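Local coordinates for protein aldehyde dehydrogenase (Trypanosoma brucei, PDB 5MYP) that is a glycosomal aldehyde dehydrogenase that probably oxidises aldehydes to carboxylic acids with NAD as cofactor, at residues P79-N82 against E83-L87; Q323-M326 against E327-K330; T479-S482 against R483-S487. All blocks are in the same frame, centred on the assembly; numbering follows the deposited sequence. Where two conformers were deposited one is given.

Contact 1. Residues P79-N82 against E83-L87; sequences PLRN and EVWHL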
loop_
_atom_site.group_PDB
_atom_site.type_symbol
_atom_site.label_atom_id
_atom_site.label_comp_id
_atom_site.label_asym_id
_atom_site.label_seq_id
_atom_site.Cartn_x
_atom_site.Cartn_y
_atom_site.Cartn_z
ATOM N N PRO A 79 11.668 19.510 -12.777
ATOM C CA PRO A 79 10.792 18.735 -11.878
ATOM C C PRO A 79 11.378 18.466 -10.489
ATOM O O PRO A 79 10.645 18.517 -9.505
ATOM C CB PRO A 79 10.587 17.422 -12.639
ATOM C CG PRO A 79 10.678 17.819 -14.062
ATOM C CD PRO A 79 11.736 18.893 -14.114
ATOM N N LEU A 80 12.680 18.190 -10.416
ATOM C CA LEU A 80 13.357 18.024 -9.125
ATOM C C LEU A 80 13.352 19.308 -8.295
ATOM O O LEU A 80 13.086 19.262 -7.098
ATOM C CB LEU A 80 14.793 17.517 -9.309
ATOM C CG LEU A 80 14.937 16.031 -9.653
ATOM C CD1 LEU A 80 16.386 15.715 -9.966
ATOM C CD2 LEU A 80 14.421 15.138 -8.529
ATOM N N ARG A 81 13.646 20.440 -8.932
ATOM C CA ARG A 81 13.605 21.743 -8.256
ATOM C C ARG A 81 12.214 22.035 -7.697
ATOM O O ARG A 81 12.078 22.425 -6.534
ATOM C CB ARG A 81 14.030 22.867 -9.208
ATOM C CG ARG A 81 14.249 24.203 -8.527
ATOM C CD ARG A 81 14.535 25.293 -9.534
ATOM N NE ARG A 81 13.308 25.732 -10.201
ATOM C CZ ARG A 81 13.259 26.531 -11.268
ATOM N NH1 ARG A 81 14.373 26.994 -11.839
ATOM N NH2 ARG A 81 12.075 26.866 -11.781
ATOM N N ASN A 82 11.190 21.822 -8.520
ATOM C CA ASN A 82 9.799 22.019 -8.101
ATOM C C ASN A 82 9.393 21.077 -6.968
ATOM O O ASN A 82 8.650 21.476 -6.074
ATOM C CB ASN A 82 8.839 21.847 -9.287
ATOM C CG ASN A 82 9.024 22.917 -10.357
ATOM O OD1 ASN A 82 9.556 23.998 -10.097
ATOM N ND2 ASN A 82 8.591 22.608 -11.572
ATOM N N GLU A 83 9.884 19.838 -7.007
ATOM C CA GLU A 83 9.614 18.854 -5.948
ATOM C C GLU A 83 10.185 19.300 -4.603
ATOM O O GLU A 83 9.499 19.213 -3.587
ATOM C CB GLU A 83 10.186 17.479 -6.320
ATOM C CG GLU A 83 9.762 16.335 -5.402
ATOM C CD GLU A 83 8.311 15.917 -5.571
ATOM O OE1 GLU A 83 7.651 16.326 -6.554
ATOM O OE2 GLU A 83 7.823 15.150 -4.716
ATOM N N VAL A 84 11.429 19.778 -4.595
ATOM C CA VAL A 84 12.048 20.256 -3.353
ATOM C C VAL A 84 11.277 21.451 -2.797
ATOM O O VAL A 84 10.964 21.483 -1.602
ATOM C CB VAL A 84 13.532 20.664 -3.508
ATOM C CG1 VAL A 84 14.062 21.198 -2.176
ATOM C CG2 VAL A 84 14.392 19.494 -3.955
ATOM N N TRP A 85 10.980 22.425 -3.655
ATOM C CA TRP A 85 10.231 23.622 -3.232
ATOM C C TRP A 85 8.865 23.245 -2.662
ATOM O O TRP A 85 8.472 23.756 -1.611
ATOM C CB TRP A 85 10.002 24.606 -4.388
ATOM C CG TRP A 85 11.190 25.284 -4.979
ATOM C CD1 TRP A 85 12.499 25.138 -4.626
ATOM C CD2 TRP A 85 11.176 26.202 -6.089
ATOM N NE1 TRP A 85 13.299 25.934 -5.420
ATOM C CE2 TRP A 85 12.514 26.590 -6.330
ATOM C CE3 TRP A 85 10.159 26.738 -6.899
ATOM C CZ2 TRP A 85 12.864 27.489 -7.348
ATOM C CZ3 TRP A 85 10.509 27.638 -7.910
ATOM C CH2 TRP A 85 11.851 28.000 -8.123
ATOM N N HIS A 86 8.158 22.339 -3.350
ATOM C CA HIS A 86 6.880 21.816 -2.870
ATOM C C HIS A 86 7.011 21.219 -1.468
ATOM O O HIS A 86 6.248 21.570 -0.572
ATOM C CB HIS A 86 6.336 20.757 -3.842
ATOM C CG HIS A 86 5.063 20.111 -3.393
ATOM N ND1 HIS A 86 3.848 20.372 -3.988
ATOM C CD2 HIS A 86 4.814 19.218 -2.404
ATOM C CE1 HIS A 86 2.905 19.671 -3.381
ATOM N NE2 HIS A 86 3.466 18.963 -2.417
ATOM N N LEU A 87 7.975 20.318 -1.290
ATOM C CA LEU A 87 8.134 19.599 -0.020
ATOM C C LEU A 87 8.528 20.516 1.141
ATOM O O LEU A 87 8.000 20.362 2.242
ATOM C CB LEU A 87 9.124 18.426 -0.164
ATOM C CG LEU A 87 8.604 17.256 -1.021
ATOM C CD1 LEU A 87 9.718 16.261 -1.300
ATOM C CD2 LEU A 87 7.412 16.558 -0.372
#

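Contact 2. Residues Q323-M326 against E327-K330; sequences QRLM and EFMK. Unlike the reference sequence in segment 323-326: Gln323 (reference His).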
loop_
_atom_site.group_PDB
_atom_site.type_symbol
_atom_site.label_atom_id
_atom_site.label_comp_id
_atom_site.label_asym_id
_atom_site.label_seq_id
_atom_site.Cartn_x
_atom_site.Cartn_y
_atom_site.Cartn_z
ATOM N N GLN A 323 18.713 -4.311 -31.195
ATOM C CA GLN A 323 18.329 -5.438 -32.055
ATOM C C GLN A 323 16.864 -5.841 -31.865
ATOM O O GLN A 323 16.172 -6.137 -32.838
ATOM C CB GLN A 323 19.245 -6.646 -31.809
ATOM C CG GLN A 323 20.692 -6.416 -32.223
ATOM C CD GLN A 323 21.667 -7.376 -31.558
ATOM O OE1 GLN A 323 21.336 -8.530 -31.284
ATOM N NE2 GLN A 323 22.882 -6.901 -31.307
ATOM N N ARG A 324 16.401 -5.841 -30.615
ATOM C CA ARG A 324 14.988 -6.111 -30.284
ATOM C C ARG A 324 14.029 -5.129 -30.974
ATOM O O ARG A 324 13.011 -5.538 -31.531
ATOM C CB ARG A 324 14.800 -6.053 -28.759
ATOM C CG ARG A 324 13.379 -6.254 -28.248
ATOM C CD ARG A 324 13.357 -6.261 -26.726
ATOM N NE ARG A 324 11.999 -6.188 -26.183
ATOM C CZ ARG A 324 11.273 -5.074 -26.022
ATOM N NH1 ARG A 324 11.737 -3.868 -26.365
ATOM N NH2 ARG A 324 10.047 -5.172 -25.512
ATOM N N LEU A 325 14.375 -3.842 -30.940
ATOM C CA LEU A 325 13.567 -2.801 -31.579
ATOM C C LEU A 325 13.591 -2.900 -33.105
ATOM O O LEU A 325 12.563 -2.704 -33.753
ATOM C CB LEU A 325 14.018 -1.407 -31.126
ATOM C CG LEU A 325 13.735 -1.099 -29.648
ATOM C CD1 LEU A 325 14.589 0.059 -29.154
ATOM C CD2 LEU A 325 12.257 -0.812 -29.419
ATOM N N MET A 326 14.754 -3.210 -33.676
ATOM C CA MET A 326 14.853 -3.435 -35.123
ATOM C C MET A 326 14.004 -4.633 -35.578
ATOM O O MET A 326 13.364 -4.562 -36.625
ATOM C CB MET A 326 16.313 -3.609 -35.564
ATOM C CG MET A 326 17.190 -2.367 -35.408
ATOM S SD MET A 326 16.543 -0.853 -36.151
ATOM C CE MET A 326 16.549 -1.308 -37.886
ATOM N N GLU A 327 13.983 -5.712 -34.792
ATOM C CA GLU A 327 13.115 -6.864 -35.093
ATOM C C GLU A 327 11.617 -6.545 -34.998
ATOM O O GLU A 327 10.819 -7.141 -35.723
ATOM C CB GLU A 327 13.439 -8.075 -34.198
ATOM C CG GLU A 327 14.743 -8.794 -34.515
ATOM C CD GLU A 327 14.809 -9.295 -35.942
ATOM O OE1 GLU A 327 15.731 -8.866 -36.665
ATOM O OE2 GLU A 327 13.943 -10.105 -36.350
ATOM N N PHE A 328 11.240 -5.617 -34.113
ATOM C CA PHE A 328 9.844 -5.153 -34.017
ATOM C C PHE A 328 9.301 -4.519 -35.302
ATOM O O PHE A 328 8.095 -4.566 -35.534
ATOM C CB PHE A 328 9.641 -4.161 -32.852
ATOM C CG PHE A 328 9.617 -4.785 -31.469
ATOM C CD1 PHE A 328 9.405 -6.156 -31.252
ATOM C CD2 PHE A 328 9.761 -3.960 -30.356
ATOM C CE1 PHE A 328 9.376 -6.674 -29.965
ATOM C CE2 PHE A 328 9.727 -4.479 -29.071
ATOM C CZ PHE A 328 9.531 -5.837 -28.875
ATOM N N MET A 329 10.175 -3.941 -36.130
ATOM C CA MET A 329 9.761 -3.383 -37.428
ATOM C C MET A 329 9.186 -4.434 -38.394
ATOM O O MET A 329 8.463 -4.078 -39.324
ATOM C CB MET A 329 10.918 -2.640 -38.109
ATOM C CG MET A 329 11.370 -1.382 -37.385
ATOM S SD MET A 329 12.645 -0.483 -38.286
ATOM C CE MET A 329 13.205 0.666 -37.029
ATOM N N LYS A 330 9.501 -5.713 -38.167
ATOM C CA LYS A 330 8.980 -6.819 -38.983
ATOM C C LYS A 330 7.495 -7.108 -38.732
ATOM O O LYS A 330 6.836 -7.717 -39.573
ATOM C CB LYS A 330 9.774 -8.109 -38.732
ATOM C CG LYS A 330 11.286 -8.011 -38.899
ATOM C CD LYS A 330 11.704 -7.659 -40.316
ATOM C CE LYS A 330 13.219 -7.564 -40.434
ATOM N NZ LYS A 330 13.920 -8.797 -39.977
#

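Contact 3. Residues T479-S482 against R483-S487; sequences TAKS and RVLNS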
loop_
_atom_site.group_PDB
_atom_site.type_symbol
_atom_site.label_atom_id
_atom_site.label_comp_id
_atom_site.label_asym_id
_atom_site.label_seq_id
_atom_site.Cartn_x
_atom_site.Cartn_y
_atom_site.Cartn_z
ATOM N N THR A 479 -28.609 -12.343 32.413
ATOM C CA THR A 479 -29.883 -12.338 31.684
ATOM C C THR A 479 -30.314 -10.909 31.315
ATOM O O THR A 479 -30.890 -10.688 30.249
ATOM C CB THR A 479 -31.000 -13.019 32.504
ATOM O OG1 THR A 479 -31.037 -12.451 33.818
ATOM C CG2 THR A 479 -30.746 -14.521 32.615
ATOM N N ALA A 480 -30.022 -9.954 32.200
ATOM C CA ALA A 480 -30.264 -8.524 31.954
ATOM C C ALA A 480 -29.490 -7.987 30.743
ATOM O O ALA A 480 -30.050 -7.255 29.930
ATOM C CB ALA A 480 -29.918 -7.713 33.198
ATOM N N LYS A 481 -28.211 -8.346 30.637
ATOM C CA LYS A 481 -27.382 -7.947 29.490
ATOM C C LYS A 481 -27.905 -8.542 28.183
ATOM O O LYS A 481 -27.960 -7.850 27.165
ATOM C CB LYS A 481 -25.922 -8.362 29.691
ATOM C CG LYS A 481 -24.970 -7.804 28.633
ATOM C CD LYS A 481 -23.640 -8.536 28.615
ATOM C CE LYS A 481 -22.853 -8.344 29.900
ATOM N NZ LYS A 481 -22.683 -6.907 30.268
ATOM N N SER A 482 -28.270 -9.824 28.215
ATOM C CA SER A 482 -28.856 -10.503 27.055
ATOM C C SER A 482 -30.113 -9.792 26.535
ATOM O O SER A 482 -30.278 -9.625 25.323
ATOM C CB SER A 482 -29.179 -11.958 27.393
ATOM O OG SER A 482 -28.003 -12.659 27.741
ATOM N N ARG A 483 -30.976 -9.367 27.457
ATOM C CA ARG A 483 -32.182 -8.604 27.112
ATOM C C ARG A 483 -31.856 -7.240 26.482
ATOM O O ARG A 483 -32.532 -6.807 25.546
ATOM C CB ARG A 483 -33.064 -8.412 28.345
ATOM C CG ARG A 483 -34.511 -8.144 27.998
ATOM C CD ARG A 483 -35.379 -8.068 29.241
ATOM N NE ARG A 483 -36.798 -8.201 28.917
ATOM C CZ ARG A 483 -37.553 -7.250 28.370
ATOM N NH1 ARG A 483 -38.836 -7.494 28.119
ATOM N NH2 ARG A 483 -37.043 -6.059 28.062
ATOM N N VAL A 484 -30.823 -6.576 27.001
ATOM C CA VAL A 484 -30.358 -5.283 26.465
ATOM C C VAL A 484 -29.808 -5.438 25.038
ATOM O O VAL A 484 -30.156 -4.662 24.151
ATOM C CB VAL A 484 -29.292 -4.629 27.394
ATOM C CG1 VAL A 484 -28.651 -3.404 26.752
ATOM C CG2 VAL A 484 -29.906 -4.250 28.740
ATOM N N LEU A 485 -28.956 -6.441 24.830
ATOM C CA LEU A 485 -28.392 -6.720 23.502
ATOM C C LEU A 485 -29.427 -7.243 22.503
ATOM O O LEU A 485 -29.382 -6.871 21.329
ATOM C CB LEU A 485 -27.205 -7.690 23.599
ATOM C CG LEU A 485 -25.939 -7.102 24.228
ATOM C CD1 LEU A 485 -24.950 -8.209 24.553
ATOM C CD2 LEU A 485 -25.302 -6.072 23.302
ATOM N N ASN A 486 -30.347 -8.095 22.960
ATOM C CA ASN A 486 -31.450 -8.579 22.108
ATOM C C ASN A 486 -32.385 -7.454 21.628
ATOM O O ASN A 486 -32.957 -7.554 20.538
ATOM C CB ASN A 486 -32.269 -9.670 22.815
ATOM C CG ASN A 486 -31.527 -10.995 22.922
ATOM O OD1 ASN A 486 -30.486 -11.202 22.298
ATOM N ND2 ASN A 486 -32.068 -11.901 23.727
ATOM N N SER A 487 -32.529 -6.399 22.431
ATOM C CA SER A 487 -33.310 -5.218 22.035
ATOM C C SER A 487 -32.683 -4.448 20.858
ATOM O O SER A 487 -33.400 -3.857 20.049
ATOM C CB SER A 487 -33.512 -4.276 23.227
ATOM O OG SER A 487 -34.505 -3.305 22.939
#

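Contact 1. Residues P79-N82 against E83-L87
Helix 69-95 carries Arg81 and Trp85 one turn apart on the same flank, and the two side chains run alongside each other in the same direction. The arginine lies flat along one face of the indole, its guanidinium plane only 5° from the ring plane. Contact begins at the aliphatic part, where Arg81 CG is 3.7 Å from Trp85 CE2, near the rim of the ring. Further out, Arg81 CD is 3.5 Å from Trp85 CZ2 and Arg81 NE is 3.4 Å from Trp85 CH2, on the benzo half. The guanidinium carbon follows, with Arg81 CZ 3.7 Å from Trp85 CH2. A bend at chi3 (77°) in an otherwise extended chain turns the guanidinium into this flat placement. The same face of the indole also lies over the backbone: Arg81 O is 3.3 Å from Trp85 CD1, and this carbonyl also accepts a nearly straight bond from Trp85 N (3.1 Å, 171° at the hydrogen). In the fold, the helix packs between helix 36-52, whose Leu47 touches Arg81, Val84 and Trp85, and helix 132-143, which links parallel strands 110-124 and 147-151 of the Rossmann-like nucleotide-binding domain. Leu80, Val84 and Leu87 meet Leu135 and Leu139 of that second helix. The buried Glu83 turns its carboxylate away from the preceding turn: its backbone N bonds to Pro79 O (2.9 Å), while the carboxylate is gripped at both oxygens, OE1 by Gln136 NE2 and OE2 by the backbone N of Gly446. Beyond it on the helix, the CB of His86 rests 3.3 Å from Asn82 O, the acceptor of its own backbone N.

Contact 2. Residues Q323-M326 against E327-K330
Gln323 opens the last turns of helix 319-328 by accepting a bond from Glu327 N at its carbonyl O, 3.0 Å away; a 3-10 turn, 329-330, follows in this region of the catalytic domain, beside strand 346-353 of its sheet. Arg324 comes next and carries the main side-chain contact. Its chain is drawn out straight from CA to NE (chi1 178°), which carries the guanidinium one turn along the helix to Phe328. The rim of the phenyl ring stands over the middle of one guanidinium face, Phe328 CZ lying 3.4 Å from Arg324 CZ, and the two planes are 71° apart. Arg324 NH1 is 3.4 Å from Phe328 CE2, while Arg324 NH2 lies at the ring edge, in its plane. The guanidinium is fixed in this pose by a salt bridge to Glu364 and by bonds to the backbone O of Glu365 and Ile366, part of the family's Glu-Glu-Ile-Phe-Gly-Pro motif. Leu325 brings its CD2 to 4.1 Å from Phe328 CD2, approaching the ring at a slant, and also packs on Ile347. Met326 runs beside Met329, its SD 3.8 Å from Met329 CE. Its carbonyl takes the 3-10 bond: Met329 N sits 3.3 Å from Met326 O, raised 65° out of the carbonyl plane.

Contact 3. Residues T479-S482 against R483-S487
Ser482 O receives the shortest sound hydrogen bond of this helix turn, from Asn486 N at 2.8 Å. The asparagine side chain folds back over the same carbonyl: its CG stands beside its own backbone N (chi1 -72°), which leaves Asn486 CG 3.0 Å from Ser482 O. Its ND2 is near that oxygen too, but at an angle too poor for a bond, so the side-chain amide packs against the carbonyl without bonding to it; the bond comes from the backbone N. One residue back, Leu485 N points almost straight at Lys481 O, 2.9 Å away, with 169° at the hydrogen. On the flank of this bond the two side chains run alongside each other in the same direction, and Lys481 CG meets Leu485 CD1 at 4.1 Å. The segments belong to helix 479-489, the last modelled helix, in a C-terminal extension of the chain that reaches across to the second subunit. There Asp70 of the second subunit packs against Lys481 and Leu485, and its OD2 bonds to Ser482 OG. That hydroxyl also bonds to Thr478 O of its own chain; lying between two oxygens, it probably shares its one proton or alternates between them. Lys481, bent at chi3 and chi4, curls its NZ back to the backbone O of Phe474 and of Val472, whose side chain touches those of Val484 and Leu485. Nearby, Val484 CG2 lies 3.2 Å from Ala480 O, the carbonyl that accepts the bond from Val484 N at 3.1 Å.

How the contacts relate
Contacts 1, 2 and 3 follow one another along the chain without touching. Contacts 1 and 2 lie on opposite sides of the chain's centre, their centres about 38 Å apart, yet each has one side chain within about 12 Å of a predicted active-site residue: Glu83 is about 11 Å from Glu223, and Arg324 about 12 Å from Cys259, side chain to side chain, too far for contact. Within one chain, contact 3 lies far out, its centre about 60 Å from that of contact 1 and about 75 Å from that of contact 2. Dimerisation changes this: helix 69-95 of one subunit faces helix 479-489 of the other, and Arg81 NH1 makes a weak hydrogen bond to Leu488 O of the second subunit.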